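Local atomic coordinates of spike protein P5 (PDB entry 1YQ5), a protein that forms, as a homotrimer and together with P31 and P2, the spike complexes at the capsid's five-fold vertices and is essential for viral infectivity. Residues 110-113 with 117-120; 122-127 with 134-139; 67-70 with 76-79; 86-91 with 105-110. All blocks are in the same frame, centred on the assembly; numbering follows the deposited sequence.

Contact 1. Residues 110-113 with 117-120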
loop_
_atom_site.group_PDB
_atom_site.type_symbol
_atom_site.label_atom_id
_atom_site.label_comp_id
_atom_site.label_asym_id
_atom_site.label_seq_id
_atom_site.Cartn_x
_atom_site.Cartn_y
_atom_site.Cartn_z
ATOM N N ASN A 110 -11.649 -15.484 -1.298
ATOM C CA ASN A 110 -12.667 -16.509 -1.155
ATOM C C ASN A 110 -11.908 -17.777 -0.791
ATOM O O ASN A 110 -10.963 -18.158 -1.484
ATOM C CB ASN A 110 -13.428 -16.724 -2.465
ATOM C CG ASN A 110 -14.449 -17.840 -2.357
ATOM O OD1 ASN A 110 -15.283 -17.842 -1.455
ATOM N ND2 ASN A 110 -14.384 -18.797 -3.274
ATOM N N VAL A 111 -12.302 -18.415 0.303
ATOM C CA VAL A 111 -11.649 -19.642 0.733
ATOM C C VAL A 111 -12.552 -20.810 0.356
ATOM O O VAL A 111 -13.661 -20.936 0.868
ATOM C CB VAL A 111 -11.410 -19.634 2.253
ATOM C CG1 VAL A 111 -10.838 -20.975 2.705
ATOM C CG2 VAL A 111 -10.450 -18.499 2.609
ATOM N N LEU A 112 -12.071 -21.654 -0.549
ATOM C CA LEU A 112 -12.835 -22.800 -1.025
ATOM C C LEU A 112 -12.842 -23.978 -0.062
ATOM O O LEU A 112 -13.726 -24.832 -0.125
ATOM C CB LEU A 112 -12.275 -23.265 -2.371
ATOM C CG LEU A 112 -12.313 -22.243 -3.508
ATOM C CD1 LEU A 112 -11.401 -22.691 -4.637
ATOM C CD2 LEU A 112 -13.744 -22.076 -4.000
ATOM N N GLY A 113 -11.863 -24.024 0.834
ATOM C CA GLY A 113 -11.780 -25.143 1.755
ATOM C C GLY A 113 -10.900 -26.220 1.137
ATOM O O GLY A 113 -11.007 -27.401 1.467
ATOM N N LEU A 117 -5.388 -24.733 -2.751
ATOM C CA LEU A 117 -5.910 -23.616 -3.540
ATOM C C LEU A 117 -6.036 -22.322 -2.730
ATOM O O LEU A 117 -5.852 -21.224 -3.270
ATOM C CB LEU A 117 -7.284 -23.965 -4.116
ATOM C CG LEU A 117 -7.331 -25.098 -5.138
ATOM C CD1 LEU A 117 -8.777 -25.381 -5.527
ATOM C CD2 LEU A 117 -6.502 -24.716 -6.355
ATOM N N ASP A 118 -6.360 -22.452 -1.444
ATOM C CA ASP A 118 -6.530 -21.293 -0.569
ATOM C C ASP A 118 -5.202 -20.860 0.038
ATOM O O ASP A 118 -4.976 -20.998 1.241
ATOM C CB ASP A 118 -7.527 -21.616 0.550
ATOM C CG ASP A 118 -8.860 -22.105 0.017
ATOM O OD1 ASP A 118 -9.296 -21.595 -1.036
ATOM O OD2 ASP A 118 -9.478 -22.985 0.657
ATOM N N VAL A 119 -4.328 -20.319 -0.800
ATOM C CA VAL A 119 -3.019 -19.892 -0.334
ATOM C C VAL A 119 -2.546 -18.609 -0.996
ATOM O O VAL A 119 -2.670 -18.434 -2.205
ATOM C CB VAL A 119 -1.957 -20.994 -0.588
ATOM C CG1 VAL A 119 -1.930 -21.360 -2.062
ATOM C CG2 VAL A 119 -0.575 -20.511 -0.146
ATOM N N LEU A 120 -2.021 -17.703 -0.182
ATOM C CA LEU A 120 -1.482 -16.451 -0.685
ATOM C C LEU A 120 -0.060 -16.786 -1.122
ATOM O O LEU A 120 0.731 -17.294 -0.322
ATOM C CB LEU A 120 -1.454 -15.401 0.427
ATOM C CG LEU A 120 -2.810 -14.857 0.884
ATOM C CD1 LEU A 120 -2.653 -14.098 2.189
ATOM C CD2 LEU A 120 -3.382 -13.954 -0.201
#
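With chi1 at -55°, Asp118 swings CG to the side of its own backbone N, opposite its carbonyl carbon, and carries the carboxylate across to the backbone of Leu112 and Gly113. The setting is the connection between strands 100-109 and 119-126, where the chain of this beta jelly roll passes from one sheet to the other; Asp118 itself is the centre of an inverse gamma turn just before the second strand starts. Leu112 N donates to OD1 of Asp118 at 2.8 Å with an angle of 158° at the hydrogen, reaching OD1 on its syn side but tilted 32° out of the carboxylate plane. Gly113 N gives its hydrogen to the syn lone pair of Asp118 OD2, 2.6 Å away. The same OD2 also accepts from Val114 N, so three successive backbone N-H groups of the loop are gripped by one buried carboxylate, which fixes its rotation and probably favours its charged form. Beside it, Val111 crosses the Asp118 side chain at about a right angle, and Tyr83 of strand 76-83 packs on both residues. Backbone bonding of Asp118 to Leu53 ties the turn to the neighbouring strand. On the solvent side, Leu112 and Leu117 meet through single methyls, CD1 of Leu112 lying 3.9 Å from CD1 of Leu117.

Contact 2. Residues 122-127 with 134-139; sequences FSLCND and YIINIT
The ring of Phe122 carries the CG2 methyl of Ile138 over one face, a CH-pi contact with 3.6 Å from that methyl carbon to the ring centroid and 19° off the ring normal. The methyl is shifted toward the rim, so its nearest ring atom is Phe122 CE2, 3.5 Å from Ile138 CG2. The other branch of Ile138 reaches back along the Phe122 side chain, CD1 standing 3.9 Å from Phe122 CB; the two side chains thus slide past each other in opposite directions. One step along the strands, Leu124 and Ile136 meet tip to tip, with CD1 of Ile136 at 3.9 Å from both CD1 and CD2 of Leu124. Leu124 points to the facing sheet, and with CG between the backbone N and carbonyl carbon (chi1 64°) both methyls end against Ile136 CD1. Around these pairs, Val67 packs on Leu124 and Ile136, Ile63 and Val81 touch Phe122, and Ile51 touches both Phe122 and Ile138. Within its own sheet, strand 119-126 is held by backbone bonding such as that of Cys125 to Leu78. Apolar side chains meeting between strands 119-126 and 135-142, one from each sheet, form part of the hydrophobic core of a beta sandwich, here the jelly roll of P5's C-terminal domain.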
loop_
_atom_site.group_PDB
_atom_site.type_symbol
_atom_site.label_atom_id
_atom_site.label_comp_id
_atom_site.label_asym_id
_atom_site.label_seq_id
_atom_site.Cartn_x
_atom_site.Cartn_y
_atom_site.Cartn_z
ATOM N N PHE A 122 3.654 -15.552 -2.692
ATOM C CA PHE A 122 4.501 -14.368 -2.770
ATOM C C PHE A 122 5.772 -14.583 -3.580
ATOM O O PHE A 122 6.360 -15.670 -3.565
ATOM C CB PHE A 122 4.902 -13.909 -1.360
ATOM C CG PHE A 122 3.738 -13.623 -0.456
ATOM C CD1 PHE A 122 3.054 -14.659 0.175
ATOM C CD2 PHE A 122 3.316 -12.313 -0.244
ATOM C CE1 PHE A 122 1.968 -14.397 1.009
ATOM C CE2 PHE A 122 2.230 -12.037 0.585
ATOM C CZ PHE A 122 1.553 -13.086 1.214
ATOM N N SER A 123 6.201 -13.531 -4.270
ATOM C CA SER A 123 7.424 -13.579 -5.060
ATOM C C SER A 123 7.912 -12.183 -5.405
ATOM O O SER A 123 7.128 -11.234 -5.501
ATOM C CB SER A 123 7.214 -14.363 -6.358
ATOM O OG SER A 123 8.453 -14.539 -7.034
ATOM N N LEU A 124 9.221 -12.067 -5.580
ATOM C CA LEU A 124 9.838 -10.803 -5.950
ATOM C C LEU A 124 11.242 -11.086 -6.465
ATOM O O LEU A 124 11.771 -12.185 -6.280
ATOM C CB LEU A 124 9.883 -9.847 -4.745
ATOM C CG LEU A 124 10.708 -10.189 -3.499
ATOM C CD1 LEU A 124 12.202 -10.082 -3.805
ATOM C CD2 LEU A 124 10.343 -9.222 -2.381
ATOM N N CYS A 125 11.831 -10.096 -7.123
ATOM C CA CYS A 125 13.178 -10.210 -7.664
ATOM C C CYS A 125 13.571 -8.816 -8.081
ATOM O O CYS A 125 12.822 -7.866 -7.869
ATOM C CB CYS A 125 13.193 -11.089 -8.916
ATOM S SG CYS A 125 12.477 -10.269 -10.403
ATOM N N ASN A 126 14.763 -8.702 -8.648
ATOM C CA ASN A 126 15.229 -7.443 -9.198
ATOM C C ASN A 126 15.340 -7.854 -10.662
ATOM O O ASN A 126 15.783 -8.971 -10.956
ATOM C CB ASN A 126 16.601 -7.062 -8.662
ATOM C CG ASN A 126 17.107 -5.768 -9.263
ATOM O OD1 ASN A 126 16.825 -4.675 -8.756
ATOM N ND2 ASN A 126 17.833 -5.878 -10.366
ATOM N N ASP A 127 14.940 -6.984 -11.581
ATOM C CA ASP A 127 14.975 -7.351 -12.991
ATOM C C ASP A 127 16.357 -7.347 -13.634
ATOM O O ASP A 127 16.503 -7.765 -14.780
ATOM C CB ASP A 127 14.028 -6.454 -13.799
ATOM C CG ASP A 127 14.435 -4.989 -13.774
ATOM O OD1 ASP A 127 15.510 -4.661 -13.232
ATOM O OD2 ASP A 127 13.668 -4.161 -14.304
ATOM N N TYR A 134 19.129 -10.152 1.085
ATOM C CA TYR A 134 17.816 -9.559 1.270
ATOM C C TYR A 134 17.138 -9.788 2.610
ATOM O O TYR A 134 17.364 -10.789 3.284
ATOM C CB TYR A 134 16.891 -10.076 0.164
ATOM C CG TYR A 134 16.756 -11.589 0.163
ATOM C CD1 TYR A 134 15.827 -12.226 0.985
ATOM C CD2 TYR A 134 17.590 -12.385 -0.623
ATOM C CE1 TYR A 134 15.730 -13.617 1.028
ATOM C CE2 TYR A 134 17.502 -13.780 -0.589
ATOM C CZ TYR A 134 16.571 -14.385 0.242
ATOM O OH TYR A 134 16.484 -15.754 0.301
ATOM N N ILE A 135 16.312 -8.823 2.991
ATOM C CA ILE A 135 15.510 -8.926 4.196
ATOM C C ILE A 135 14.109 -8.670 3.667
ATOM O O ILE A 135 13.782 -7.560 3.242
ATOM C CB ILE A 135 15.857 -7.868 5.252
ATOM C CG1 ILE A 135 17.249 -8.139 5.824
ATOM C CG2 ILE A 135 14.827 -7.929 6.388
ATOM C CD1 ILE A 135 17.359 -9.490 6.515
ATOM N N ILE A 136 13.304 -9.722 3.655
ATOM C CA ILE A 136 11.945 -9.638 3.163
ATOM C C ILE A 136 10.975 -9.835 4.315
ATOM O O ILE A 136 11.131 -10.751 5.128
ATOM C CB ILE A 136 11.684 -10.718 2.083
ATOM C CG1 ILE A 136 12.599 -10.468 0.881
ATOM C CG2 ILE A 136 10.215 -10.704 1.659
ATOM C CD1 ILE A 136 12.509 -11.538 -0.192
ATOM N N ASN A 137 9.992 -8.949 4.398
ATOM C CA ASN A 137 8.974 -9.041 5.429
ATOM C C ASN A 137 7.635 -9.209 4.739
ATOM O O ASN A 137 7.316 -8.483 3.794
ATOM C CB ASN A 137 8.967 -7.781 6.293
ATOM C CG ASN A 137 10.122 -7.749 7.275
ATOM O OD1 ASN A 137 10.096 -8.427 8.308
ATOM N ND2 ASN A 137 11.143 -6.975 6.953
ATOM N N ILE A 138 6.866 -10.185 5.205
ATOM C CA ILE A 138 5.551 -10.465 4.649
ATOM C C ILE A 138 4.559 -10.527 5.801
ATOM O O ILE A 138 4.740 -11.296 6.743
ATOM C CB ILE A 138 5.547 -11.808 3.893
ATOM C CG1 ILE A 138 6.472 -11.713 2.673
ATOM C CG2 ILE A 138 4.130 -12.172 3.484
ATOM C CD1 ILE A 138 6.711 -13.039 1.966
ATOM N N THR A 139 3.523 -9.701 5.728
ATOM C CA THR A 139 2.513 -9.658 6.773
ATOM C C THR A 139 1.112 -9.677 6.177
ATOM O O THR A 139 0.817 -8.945 5.232
ATOM C CB THR A 139 2.660 -8.388 7.636
ATOM O OG1 THR A 139 3.939 -8.397 8.282
ATOM C CG2 THR A 139 1.562 -8.322 8.688
#

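Contact 3. Residues 67-70 with 76-79; sequences VKNN and NYLL
Neither squarely over a face nor at an edge, Val67 and Asn69 approach the Tyr77 ring obliquely, one near its root and the other at its hydroxyl. CG1 of Val67 comes to 4.0 Å from CD2 of Tyr77, while CB of Asn69 lies 3.4 Å from Tyr77 OH. The Asn69 side chain crosses the tyrosine at about a right angle, and its amide plane is turned 41° from that of the ring. Tyr77 points to the facing sheet, and with CG anti to its carbonyl carbon (chi1 -81°) the ring reaches toward Asn69, just past the end of strand 59-68. The hydroxyl of this buried residue is hydrogen-bonded to Val72 O, in the loop that joins the two strands, and this anchors the end of the ring; Asn69 O is also close, 3.1 Å from Tyr77 OH. Leu131 packs on both Tyr77 and Asn69, and Leu124 of strand 119-126, in the facing sheet, lies against Val67. On the other side of strand 59-68, Lys68 NZ donates to Asn70 OD1 at 2.9 Å and forms a salt bridge with Asp87 of the second subunit. The tyrosine therefore closes one end of the core where strand 59-68 of one sheet turns over into strand 76-83 of the other, a sheet-to-sheet connection of the jelly-roll sandwich.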
loop_
_atom_site.group_PDB
_atom_site.type_symbol
_atom_site.label_atom_id
_atom_site.label_comp_id
_atom_site.label_asym_id
_atom_site.label_seq_id
_atom_site.Cartn_x
_atom_site.Cartn_y
_atom_site.Cartn_z
ATOM N N VAL A 67 10.952 -5.483 0.758
ATOM C CA VAL A 67 12.285 -6.029 0.588
ATOM C C VAL A 67 13.340 -4.940 0.579
ATOM O O VAL A 67 13.120 -3.844 0.063
ATOM C CB VAL A 67 12.432 -6.830 -0.736
ATOM C CG1 VAL A 67 12.162 -5.929 -1.932
ATOM C CG2 VAL A 67 13.839 -7.408 -0.836
ATOM N N LYS A 68 14.474 -5.264 1.190
ATOM C CA LYS A 68 15.642 -4.404 1.220
ATOM C C LYS A 68 16.792 -5.349 0.879
ATOM O O LYS A 68 16.907 -6.431 1.457
ATOM C CB LYS A 68 15.892 -3.799 2.612
ATOM C CG LYS A 68 14.970 -2.656 3.028
ATOM C CD LYS A 68 14.895 -1.548 1.981
ATOM C CE LYS A 68 16.270 -1.031 1.544
ATOM N NZ LYS A 68 17.068 -0.391 2.634
ATOM N N ASN A 69 17.607 -4.953 -0.090
ATOM C CA ASN A 69 18.780 -5.716 -0.503
ATOM C C ASN A 69 19.718 -4.601 -0.931
ATOM O O ASN A 69 19.939 -4.354 -2.122
ATOM C CB ASN A 69 18.457 -6.644 -1.675
ATOM C CG ASN A 69 19.593 -7.602 -1.981
ATOM O OD1 ASN A 69 20.661 -7.189 -2.441
ATOM N ND2 ASN A 69 19.376 -8.886 -1.715
ATOM N N ASN A 70 20.242 -3.918 0.083
ATOM C CA ASN A 70 21.111 -2.763 -0.070
ATOM C C ASN A 70 22.270 -2.851 -1.045
ATOM O O ASN A 70 22.757 -1.821 -1.504
ATOM C CB ASN A 70 21.612 -2.334 1.311
ATOM C CG ASN A 70 20.477 -1.915 2.226
ATOM O OD1 ASN A 70 19.304 -2.078 1.880
ATOM N ND2 ASN A 70 20.812 -1.371 3.392
ATOM N N ASN A 76 14.947 -2.591 -11.421
ATOM C CA ASN A 76 13.679 -2.441 -10.720
ATOM C C ASN A 76 13.342 -3.678 -9.913
ATOM O O ASN A 76 13.507 -4.803 -10.387
ATOM C CB ASN A 76 12.543 -2.203 -11.714
ATOM C CG ASN A 76 12.739 -0.951 -12.529
ATOM O OD1 ASN A 76 12.689 0.155 -12.002
ATOM N ND2 ASN A 76 12.980 -1.120 -13.827
ATOM N N TYR A 77 12.889 -3.465 -8.686
ATOM C CA TYR A 77 12.470 -4.576 -7.858
ATOM C C TYR A 77 11.040 -4.876 -8.290
ATOM O O TYR A 77 10.198 -3.974 -8.349
ATOM C CB TYR A 77 12.518 -4.205 -6.378
ATOM C CG TYR A 77 13.912 -4.294 -5.801
ATOM C CD1 TYR A 77 14.792 -3.215 -5.872
ATOM C CD2 TYR A 77 14.361 -5.475 -5.219
ATOM C CE1 TYR A 77 16.096 -3.317 -5.372
ATOM C CE2 TYR A 77 15.657 -5.590 -4.721
ATOM C CZ TYR A 77 16.518 -4.510 -4.799
ATOM O OH TYR A 77 17.795 -4.634 -4.304
ATOM N N LEU A 78 10.783 -6.135 -8.624
ATOM C CA LEU A 78 9.463 -6.564 -9.064
ATOM C C LEU A 78 8.818 -7.383 -7.952
ATOM O O LEU A 78 9.418 -8.335 -7.451
ATOM C CB LEU A 78 9.581 -7.425 -10.323
ATOM C CG LEU A 78 10.475 -6.882 -11.439
ATOM C CD1 LEU A 78 10.461 -7.859 -12.599
ATOM C CD2 LEU A 78 9.994 -5.503 -11.886
ATOM N N LEU A 79 7.601 -7.013 -7.567
ATOM C CA LEU A 79 6.908 -7.736 -6.507
ATOM C C LEU A 79 5.568 -8.268 -6.974
ATOM O O LEU A 79 4.867 -7.619 -7.752
ATOM C CB LEU A 79 6.711 -6.839 -5.283
ATOM C CG LEU A 79 7.984 -6.432 -4.539
ATOM C CD1 LEU A 79 8.740 -5.402 -5.349
ATOM C CD2 LEU A 79 7.623 -5.863 -3.171
#

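Contact 4. Residues 86-91 with 105-110; sequences SDFVVA and LLIYCN
Phe88 and Ile107 come at each other from opposite directions, each leaving its own sheet of the jelly-roll sandwich for the core between strands 86-93 and 100-109. The ring of Phe88 presents one face to Ile107, whose CG2 methyl stands 4.2 Å from the ring centroid and 24° off the normal, a CH-pi contact displaced toward the rim. The closest ring atom is accordingly CZ of Phe88, 3.8 Å from CG2 of Ile107, and the isoleucine's CD1 adds a second touch at 3.9 Å from Phe88 CE1. With CG1 of Ile107 between backbone N and carbonyl carbon (chi1 60°) and CG2 beside the N, both branches reach the ring. Leu105 crosses Phe88 aslant nearer the root of the ring, and both its methyls come up to the phenylalanine's CB from the same side. Within the sheets, backbone bonding ties Phe88 to Val81, Leu105 to Ile63 and Ile107 to Tyr61. Each of the two is an outermost strand of its sheet within this chain, and here the third subunit joins in: Thr66 of that subunit packs on Phe88 and Leu105, and OG1 of its Thr102 is hydrogen-bonded to Val89 O. Of the two Leu105 methyls, CD2 lies 3.7 Å from Phe88 CB and CD1 3.8 Å from the same carbon.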
loop_
_atom_site.group_PDB
_atom_site.type_symbol
_atom_site.label_atom_id
_atom_site.label_comp_id
_atom_site.label_asym_id
_atom_site.label_seq_id
_atom_site.Cartn_x
_atom_site.Cartn_y
_atom_site.Cartn_z
ATOM N N SER A 86 -6.367 -14.499 -9.158
ATOM C CA SER A 86 -5.879 -13.121 -9.160
ATOM C C SER A 86 -4.398 -12.977 -8.838
ATOM O O SER A 86 -3.853 -13.719 -8.025
ATOM C CB SER A 86 -6.659 -12.275 -8.144
ATOM O OG SER A 86 -8.031 -12.175 -8.472
ATOM N N ASP A 87 -3.752 -12.012 -9.487
ATOM C CA ASP A 87 -2.355 -11.718 -9.209
ATOM C C ASP A 87 -2.233 -10.192 -9.141
ATOM O O ASP A 87 -2.931 -9.468 -9.858
ATOM C CB ASP A 87 -1.427 -12.301 -10.280
ATOM C CG ASP A 87 -1.552 -11.601 -11.610
ATOM O OD1 ASP A 87 -2.636 -11.671 -12.227
ATOM O OD2 ASP A 87 -0.560 -10.978 -12.039
ATOM N N PHE A 88 -1.367 -9.711 -8.258
ATOM C CA PHE A 88 -1.175 -8.277 -8.081
ATOM C C PHE A 88 0.310 -7.976 -8.136
ATOM O O PHE A 88 1.114 -8.656 -7.494
ATOM C CB PHE A 88 -1.762 -7.841 -6.740
ATOM C CG PHE A 88 -3.130 -8.411 -6.473
ATOM C CD1 PHE A 88 -3.277 -9.610 -5.787
ATOM C CD2 PHE A 88 -4.268 -7.764 -6.941
ATOM C CE1 PHE A 88 -4.539 -10.161 -5.571
ATOM C CE2 PHE A 88 -5.534 -8.306 -6.732
ATOM C CZ PHE A 88 -5.668 -9.509 -6.042
ATOM N N VAL A 89 0.676 -6.948 -8.893
ATOM C CA VAL A 89 2.082 -6.614 -9.050
ATOM C C VAL A 89 2.418 -5.139 -8.926
ATOM O O VAL A 89 1.542 -4.271 -8.935
ATOM C CB VAL A 89 2.589 -7.068 -10.429
ATOM C CG1 VAL A 89 2.310 -8.548 -10.629
ATOM C CG2 VAL A 89 1.911 -6.248 -11.519
ATOM N N VAL A 90 3.717 -4.883 -8.824
ATOM C CA VAL A 90 4.251 -3.536 -8.758
ATOM C C VAL A 90 5.746 -3.618 -9.046
ATOM O O VAL A 90 6.395 -4.621 -8.734
ATOM C CB VAL A 90 4.041 -2.892 -7.369
ATOM C CG1 VAL A 90 5.053 -3.446 -6.362
ATOM C CG2 VAL A 90 4.169 -1.383 -7.485
ATOM N N ALA A 91 6.277 -2.571 -9.666
ATOM C CA ALA A 91 7.699 -2.492 -9.971
ATOM C C ALA A 91 8.208 -1.259 -9.224
ATOM O O ALA A 91 7.574 -0.209 -9.267
ATOM C CB ALA A 91 7.911 -2.339 -11.471
ATOM N N LEU A 105 -1.576 -4.522 -0.184
ATOM C CA LEU A 105 -2.881 -4.768 -0.770
ATOM C C LEU A 105 -3.977 -5.099 0.229
ATOM O O LEU A 105 -3.736 -5.760 1.237
ATOM C CB LEU A 105 -2.775 -5.953 -1.734
ATOM C CG LEU A 105 -1.687 -5.939 -2.803
ATOM C CD1 LEU A 105 -1.152 -7.351 -3.015
ATOM C CD2 LEU A 105 -2.254 -5.368 -4.090
ATOM N N LEU A 106 -5.181 -4.625 -0.066
ATOM C CA LEU A 106 -6.364 -4.943 0.723
ATOM C C LEU A 106 -7.196 -5.645 -0.342
ATOM O O LEU A 106 -7.602 -5.022 -1.318
ATOM C CB LEU A 106 -7.103 -3.690 1.205
ATOM C CG LEU A 106 -8.487 -4.010 1.802
ATOM C CD1 LEU A 106 -8.321 -4.957 2.975
ATOM C CD2 LEU A 106 -9.198 -2.735 2.243
ATOM N N ILE A 107 -7.424 -6.941 -0.168
ATOM C CA ILE A 107 -8.171 -7.710 -1.150
ATOM C C ILE A 107 -9.177 -8.645 -0.501
ATOM O O ILE A 107 -9.093 -8.936 0.696
ATOM C CB ILE A 107 -7.217 -8.574 -1.997
ATOM C CG1 ILE A 107 -6.457 -9.544 -1.081
ATOM C CG2 ILE A 107 -6.242 -7.692 -2.754
ATOM C CD1 ILE A 107 -5.566 -10.537 -1.811
ATOM N N TYR A 108 -10.135 -9.108 -1.299
ATOM C CA TYR A 108 -11.125 -10.051 -0.806
ATOM C C TYR A 108 -10.647 -11.439 -1.203
ATOM O O TYR A 108 -10.287 -11.672 -2.360
ATOM C CB TYR A 108 -12.501 -9.817 -1.427
ATOM C CG TYR A 108 -13.514 -10.811 -0.910
ATOM C CD1 TYR A 108 -14.067 -10.665 0.360
ATOM C CD2 TYR A 108 -13.858 -11.940 -1.656
ATOM C CE1 TYR A 108 -14.935 -11.620 0.883
ATOM C CE2 TYR A 108 -14.729 -12.903 -1.141
ATOM C CZ TYR A 108 -15.260 -12.732 0.130
ATOM O OH TYR A 108 -16.111 -13.674 0.658
ATOM N N CYS A 109 -10.644 -12.357 -0.245
ATOM C CA CYS A 109 -10.206 -13.720 -0.508
ATOM C C CYS A 109 -11.327 -14.711 -0.271
ATOM O O CYS A 109 -11.896 -14.770 0.824
ATOM C CB CYS A 109 -9.035 -14.104 0.405
ATOM S SG CYS A 109 -7.522 -13.159 0.155
ATOM N N ASN A 110 -11.649 -15.484 -1.298
ATOM C CA ASN A 110 -12.667 -16.509 -1.155
ATOM C C ASN A 110 -11.908 -17.777 -0.791
ATOM O O ASN A 110 -10.963 -18.158 -1.484
ATOM C CB ASN A 110 -13.428 -16.724 -2.465
ATOM C CG ASN A 110 -14.449 -17.840 -2.357
ATOM O OD1 ASN A 110 -15.283 -17.842 -1.455
ATOM N ND2 ASN A 110 -14.384 -18.797 -3.274
#

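How the contacts relate
Contacts 2, 3 and 4 each pair a strand of one five-stranded sheet with a strand of the other, while contact 1 ties the loop after strand 100-109 to the start of strand 119-126. Along the chain the order is 3, 4, 1, 2, with contacts 4 and 1 sharing Asn110. Contacts 2 and 3 lie close, their centres 7 Å apart, whereas contacts 1 and 3 sit on opposite sides of the chain's centre, about 27 Å apart. Strand 119-126 serves both contacts 1 and 2, and a probable hydrogen bond from Leu79 N to Val90 O links contacts 3 and 4. Contact 1 sits at the surface; contacts 2, 3 and 4 lie between the sheets and also touch neighbouring subunits of the trimer.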